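Local structure of core protein VP7 (African horsesickness virus, 1AHS) at residues Glu34-Ala39 with Arg115-Phe120; Phe61-Leu66 with Pro81-Thr86. The protein forms, as trimers, the outer surface of the orbivirus core and binds the underlying shell protein VP3; this chain is its top domain. All blocks are in the same frame, centred on the assembly; numbering follows the deposited sequence.

Interaction 1. Residues Glu34-Ala39 with Arg115-Phe120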
loop_
_atom_site.group_PDB
_atom_site.type_symbol
_atom_site.label_atom_id
_atom_site.label_comp_id
_atom_site.label_asym_id
_atom_site.label_seq_id
_atom_site.Cartn_x
_atom_site.Cartn_y
_atom_site.Cartn_z
ATOM N N GLU B 34 -10.134 -2.281 -2.862
ATOM C CA GLU B 34 -10.626 -2.730 -1.568
ATOM C C GLU B 34 -12.092 -2.363 -1.449
ATOM O O GLU B 34 -12.496 -1.326 -1.949
ATOM C CB GLU B 34 -9.893 -1.996 -0.440
ATOM C CG GLU B 34 -8.428 -2.380 -0.232
ATOM C CD GLU B 34 -7.751 -1.661 0.938
ATOM O OE1 GLU B 34 -8.351 -0.758 1.586
ATOM O OE2 GLU B 34 -6.572 -1.990 1.205
ATOM N N VAL B 35 -12.906 -3.186 -0.805
ATOM C CA VAL B 35 -14.304 -2.797 -0.623
ATOM C C VAL B 35 -14.599 -2.766 0.877
ATOM O O VAL B 35 -14.240 -3.682 1.620
ATOM C CB VAL B 35 -15.291 -3.642 -1.522
ATOM C CG1 VAL B 35 -14.725 -4.969 -1.830
ATOM C CG2 VAL B 35 -16.644 -3.772 -0.913
ATOM N N CYS B 36 -15.021 -1.601 1.339
ATOM C CA CYS B 36 -15.320 -1.372 2.729
ATOM C C CYS B 36 -16.717 -1.867 2.927
ATOM O O CYS B 36 -17.589 -1.482 2.177
ATOM C CB CYS B 36 -15.263 0.126 3.039
ATOM S SG CYS B 36 -13.593 0.818 3.071
ATOM N N MET B 37 -16.965 -2.669 3.952
ATOM C CA MET B 37 -18.309 -3.206 4.161
ATOM C C MET B 37 -18.851 -3.085 5.561
ATOM O O MET B 37 -18.211 -3.510 6.519
ATOM C CB MET B 37 -18.335 -4.688 3.792
ATOM C CG MET B 37 -17.905 -4.988 2.397
ATOM S SD MET B 37 -18.123 -6.651 2.067
ATOM C CE MET B 37 -19.910 -6.547 1.716
ATOM N N ASP B 38 -20.038 -2.533 5.683
ATOM C CA ASP B 38 -20.683 -2.431 6.973
ATOM C C ASP B 38 -21.048 -3.838 7.451
ATOM O O ASP B 38 -20.883 -4.834 6.739
ATOM C CB ASP B 38 -21.970 -1.656 6.862
ATOM C CG ASP B 38 -22.196 -0.741 8.030
ATOM O OD1 ASP B 38 -21.800 -1.062 9.197
ATOM O OD2 ASP B 38 -22.760 0.343 7.758
ATOM N N ALA B 39 -21.557 -3.908 8.671
ATOM C CA ALA B 39 -21.954 -5.159 9.295
ATOM C C ALA B 39 -23.186 -5.758 8.605
ATOM O O ALA B 39 -24.150 -5.042 8.294
ATOM C CB ALA B 39 -22.256 -4.912 10.749
ATOM N N ARG B 115 -17.684 -4.035 11.119
ATOM C CA ARG B 115 -17.255 -3.639 9.792
ATOM C C ARG B 115 -16.077 -4.446 9.303
ATOM O O ARG B 115 -15.328 -4.999 10.107
ATOM C CB ARG B 115 -16.915 -2.165 9.803
ATOM C CG ARG B 115 -18.140 -1.321 10.006
ATOM C CD ARG B 115 -17.750 0.099 10.329
ATOM N NE ARG B 115 -17.248 0.266 11.692
ATOM C CZ ARG B 115 -16.935 1.448 12.229
ATOM N NH1 ARG B 115 -17.063 2.566 11.517
ATOM N NH2 ARG B 115 -16.564 1.520 13.504
ATOM N N SER B 116 -15.912 -4.534 7.984
ATOM C CA SER B 116 -14.789 -5.274 7.413
ATOM C C SER B 116 -14.294 -4.604 6.134
ATOM O O SER B 116 -15.042 -3.840 5.528
ATOM C CB SER B 116 -15.222 -6.700 7.073
ATOM O OG SER B 116 -15.606 -7.425 8.237
ATOM N N ILE B 117 -13.028 -4.822 5.765
ATOM C CA ILE B 117 -12.526 -4.286 4.500
ATOM C C ILE B 117 -11.932 -5.489 3.780
ATOM O O ILE B 117 -11.221 -6.267 4.410
ATOM C CB ILE B 117 -11.416 -3.243 4.644
ATOM C CG1 ILE B 117 -11.911 -1.983 5.316
ATOM C CG2 ILE B 117 -10.975 -2.764 3.274
ATOM C CD1 ILE B 117 -10.838 -0.963 5.398
ATOM N N LEU B 118 -12.288 -5.702 2.510
ATOM C CA LEU B 118 -11.731 -6.807 1.727
ATOM C C LEU B 118 -10.843 -6.221 0.652
ATOM O O LEU B 118 -11.210 -5.226 -0.001
ATOM C CB LEU B 118 -12.822 -7.601 1.026
ATOM C CG LEU B 118 -13.590 -8.706 1.734
ATOM C CD1 LEU B 118 -14.022 -8.326 3.121
ATOM C CD2 LEU B 118 -14.797 -8.992 0.904
ATOM N N GLN B 119 -9.711 -6.882 0.432
ATOM C CA GLN B 119 -8.744 -6.476 -0.560
ATOM C C GLN B 119 -8.735 -7.473 -1.716
ATOM O O GLN B 119 -8.777 -8.667 -1.457
ATOM C CB GLN B 119 -7.367 -6.458 0.099
ATOM C CG GLN B 119 -6.254 -6.271 -0.870
ATOM C CD GLN B 119 -4.881 -6.310 -0.247
ATOM O OE1 GLN B 119 -4.481 -5.359 0.438
ATOM N NE2 GLN B 119 -4.114 -7.378 -0.539
ATOM N N PHE B 120 -8.644 -6.995 -2.965
ATOM C CA PHE B 120 -8.574 -7.862 -4.161
ATOM C C PHE B 120 -7.296 -7.487 -4.828
ATOM O O PHE B 120 -7.104 -6.345 -5.118
ATOM C CB PHE B 120 -9.700 -7.553 -5.148
ATOM C CG PHE B 120 -11.042 -7.940 -4.653
ATOM C CD1 PHE B 120 -11.508 -9.212 -4.844
ATOM C CD2 PHE B 120 -11.792 -7.062 -3.893
ATOM C CE1 PHE B 120 -12.723 -9.599 -4.271
ATOM C CE2 PHE B 120 -13.009 -7.437 -3.314
ATOM C CZ PHE B 120 -13.467 -8.702 -3.497
#
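Strands 34-37 and 116-120 pair antiparallel in the five-stranded sheet of the VP7 top domain, a beta sandwich. V35 with L118 and M37 with S116 are the hydrogen-bonded pairs: V35 N gives to L118 O at 2.8 Å and M37 N to S116 O at 2.7 Å, each answered by the return bond. C36-I117, between them, and E34-Q119, beyond V35-L118, are the non-hydrogen-bonded pairs.

Side chains alternate between two faces. On the inward face V35 CG1 reaches the edge of the F120 ring in its plane, 3.4 Å from CE2, and the flexible thioether of M37 sets SD 4.2 Å from L118 CD2; these four apolar residues suit the interior, and S116 OG beside them is satisfied by A80 N and N110 OD1. On the other face C36 SG rests 4.0 Å from I117 CG1. There the extended chain of E34 (chi2 -178°) carries its carboxylate past I117 CG2 to S13 and G14, which bond its two oxygens, so the buried acid is satisfied.

Strand 23-27 flanks 34-37 and strand 59-65 flanks 116-120, while V108 of strand 106-110, in the opposing sheet, packs on M37, L118 and F120.

Interaction 2. Residues Phe61-Leu66 with Pro81-Thr86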
loop_
_atom_site.group_PDB
_atom_site.type_symbol
_atom_site.label_atom_id
_atom_site.label_comp_id
_atom_site.label_asym_id
_atom_site.label_seq_id
_atom_site.Cartn_x
_atom_site.Cartn_y
_atom_site.Cartn_z
ATOM N N PHE B 61 -7.130 -13.269 -9.776
ATOM C CA PHE B 61 -7.066 -12.513 -8.520
ATOM C C PHE B 61 -7.195 -13.321 -7.234
ATOM O O PHE B 61 -7.585 -14.470 -7.290
ATOM C CB PHE B 61 -8.132 -11.448 -8.517
ATOM C CG PHE B 61 -9.522 -11.958 -8.269
ATOM C CD1 PHE B 61 -9.961 -12.227 -6.982
ATOM C CD2 PHE B 61 -10.439 -12.035 -9.317
ATOM C CE1 PHE B 61 -11.284 -12.550 -6.745
ATOM C CE2 PHE B 61 -11.757 -12.357 -9.091
ATOM C CZ PHE B 61 -12.179 -12.612 -7.805
ATOM N N VAL B 62 -6.788 -12.744 -6.102
ATOM C CA VAL B 62 -6.954 -13.377 -4.789
ATOM C C VAL B 62 -7.601 -12.339 -3.934
ATOM O O VAL B 62 -7.448 -11.168 -4.201
ATOM C CB VAL B 62 -5.665 -13.711 -4.037
ATOM C CG1 VAL B 62 -5.079 -14.882 -4.578
ATOM C CG2 VAL B 62 -4.667 -12.636 -4.136
ATOM N N TRP B 63 -8.369 -12.750 -2.934
ATOM C CA TRP B 63 -8.951 -11.782 -2.019
ATOM C C TRP B 63 -8.603 -12.195 -0.586
ATOM O O TRP B 63 -8.150 -13.312 -0.333
ATOM C CB TRP B 63 -10.457 -11.702 -2.192
ATOM C CG TRP B 63 -11.169 -12.883 -1.694
ATOM C CD1 TRP B 63 -11.371 -14.062 -2.346
ATOM C CD2 TRP B 63 -11.774 -13.021 -0.409
ATOM N NE1 TRP B 63 -12.064 -14.925 -1.542
ATOM C CE2 TRP B 63 -12.324 -14.310 -0.345
ATOM C CE3 TRP B 63 -11.898 -12.174 0.713
ATOM C CZ2 TRP B 63 -12.990 -14.779 0.794
ATOM C CZ3 TRP B 63 -12.568 -12.650 1.856
ATOM C CH2 TRP B 63 -13.100 -13.933 1.879
ATOM N N ARG B 64 -8.663 -11.241 0.326
ATOM C CA ARG B 64 -8.447 -11.521 1.728
ATOM C C ARG B 64 -8.909 -10.363 2.565
ATOM O O ARG B 64 -9.038 -9.249 2.077
ATOM C CB ARG B 64 -7.030 -12.004 2.074
ATOM C CG ARG B 64 -5.898 -11.222 1.597
ATOM C CD ARG B 64 -5.385 -11.787 0.284
ATOM N NE ARG B 64 -3.996 -12.250 0.320
ATOM C CZ ARG B 64 -2.990 -11.615 -0.267
ATOM N NH1 ARG B 64 -3.199 -10.470 -0.927
ATOM N NH2 ARG B 64 -1.789 -12.150 -0.223
ATOM N N PRO B 65 -9.384 -10.658 3.763
ATOM C CA PRO B 65 -9.871 -9.644 4.687
ATOM C C PRO B 65 -8.687 -8.970 5.341
ATOM O O PRO B 65 -7.582 -9.504 5.285
ATOM C CB PRO B 65 -10.665 -10.475 5.690
ATOM C CG PRO B 65 -9.897 -11.746 5.757
ATOM C CD PRO B 65 -9.586 -12.012 4.307
ATOM N N LEU B 66 -8.879 -7.769 5.887
ATOM C CA LEU B 66 -7.767 -7.122 6.547
ATOM C C LEU B 66 -7.932 -7.438 7.994
ATOM O O LEU B 66 -8.951 -7.095 8.588
ATOM C CB LEU B 66 -7.783 -5.599 6.407
ATOM C CG LEU B 66 -7.697 -4.798 5.110
ATOM C CD1 LEU B 66 -6.715 -3.646 5.273
ATOM C CD2 LEU B 66 -7.334 -5.668 3.958
ATOM N N PRO B 81 -15.479 -11.926 11.261
ATOM C CA PRO B 81 -15.217 -13.251 10.700
ATOM C C PRO B 81 -16.360 -13.647 9.749
ATOM O O PRO B 81 -17.394 -12.959 9.665
ATOM C CB PRO B 81 -15.178 -14.116 11.942
ATOM C CG PRO B 81 -16.250 -13.446 12.819
ATOM C CD PRO B 81 -15.980 -12.004 12.646
ATOM N N GLY B 82 -16.145 -14.697 8.971
ATOM C CA GLY B 82 -17.199 -15.127 8.067
ATOM C C GLY B 82 -17.425 -14.348 6.785
ATOM O O GLY B 82 -18.486 -14.480 6.173
ATOM N N THR B 83 -16.471 -13.504 6.405
ATOM C CA THR B 83 -16.572 -12.756 5.168
ATOM C C THR B 83 -16.423 -13.785 4.033
ATOM O O THR B 83 -15.663 -14.757 4.184
ATOM C CB THR B 83 -15.423 -11.734 5.067
ATOM O OG1 THR B 83 -14.174 -12.393 5.274
ATOM C CG2 THR B 83 -15.580 -10.651 6.082
ATOM N N PHE B 84 -17.173 -13.633 2.935
ATOM C CA PHE B 84 -17.048 -14.577 1.800
ATOM C C PHE B 84 -17.103 -13.857 0.457
ATOM O O PHE B 84 -17.567 -12.720 0.366
ATOM C CB PHE B 84 -18.099 -15.722 1.834
ATOM C CG PHE B 84 -19.521 -15.253 1.730
ATOM C CD1 PHE B 84 -20.052 -14.868 0.509
ATOM C CD2 PHE B 84 -20.296 -15.114 2.859
ATOM C CE1 PHE B 84 -21.333 -14.340 0.408
ATOM C CE2 PHE B 84 -21.567 -14.591 2.776
ATOM C CZ PHE B 84 -22.092 -14.200 1.545
ATOM N N VAL B 85 -16.641 -14.536 -0.579
ATOM C CA VAL B 85 -16.642 -14.005 -1.924
ATOM C C VAL B 85 -17.108 -15.175 -2.818
ATOM O O VAL B 85 -16.640 -16.307 -2.644
ATOM C CB VAL B 85 -15.195 -13.522 -2.293
ATOM C CG1 VAL B 85 -15.057 -13.300 -3.782
ATOM C CG2 VAL B 85 -14.877 -12.236 -1.565
ATOM N N THR B 86 -18.145 -14.970 -3.627
ATOM C CA THR B 86 -18.547 -16.031 -4.542
ATOM C C THR B 86 -18.314 -15.553 -5.976
ATOM O O THR B 86 -18.491 -14.365 -6.273
ATOM C CB THR B 86 -20.020 -16.473 -4.358
ATOM O OG1 THR B 86 -20.917 -15.378 -4.549
ATOM C CG2 THR B 86 -20.223 -17.020 -3.003
#
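W63 and V85 meet by a CH-pi contact that dominates this meeting of two sheets. V85 CG2 stands over one face of the indole, 3.5 Å from the centroid of the five-membered ring and 17° off its normal; its closest ring atom is W63 CD2, at 3.4 Å. The torsion of V85 (chi1 165°) turns CG1 anti to the backbone N and leaves CG2 to lie over the ring, while CB comes within 3.5 Å of W63 NE1. A branched aliphatic residue suits this place because its methyl and CB together cover much of a flat surface. W63 in turn has chi1 71°, which sets CG between the backbone N and the carbonyl carbon and directs the broad indole across the gap between the backbones, where CA atoms of W63 and V85 are 8.0 Å apart.

Polar atoms line the far rim of the indole. T83 O lies near the ring plane at the edge, 3.5 Å from W63 CH2, and T83 OG1 is also at the edge, 3.8 Å from CZ3. The same hydroxyl approaches P65 CB at 4.0 Å; a small side chain fits between the indole edge and P65. These are van der Waals approaches; the indole N-H is used elsewhere, bonding V92 O.

Within its own sheet, strand 59-65 runs between 116-122 and 98-100, and W63 also touches F120. Strand 84-87 belongs to the four-stranded sheet, next to 106-110, whose V108 packs on V85.

Strand 59-65 of interaction 2 is the sheet neighbour of strand 116-122 of interaction 1, and probable backbone hydrogen bonds from Q119 N to R64 O and from L66 N to I117 O join them. Interaction 1 works within one sheet: its ladder is buried, with partly exposed residues at the D38-R115 end, and its side chains serve both faces. Interaction 2 instead links two sheets mainly through side chains, with the T83 carbonyl at the indole edge and no backbone pairing; its W63-V85 centre is buried, its margin at T83 and P65 partly exposed. Both contribute to the interior between the sheets. On the reverse face, Q119 and R64 touch a second subunit of the trimer.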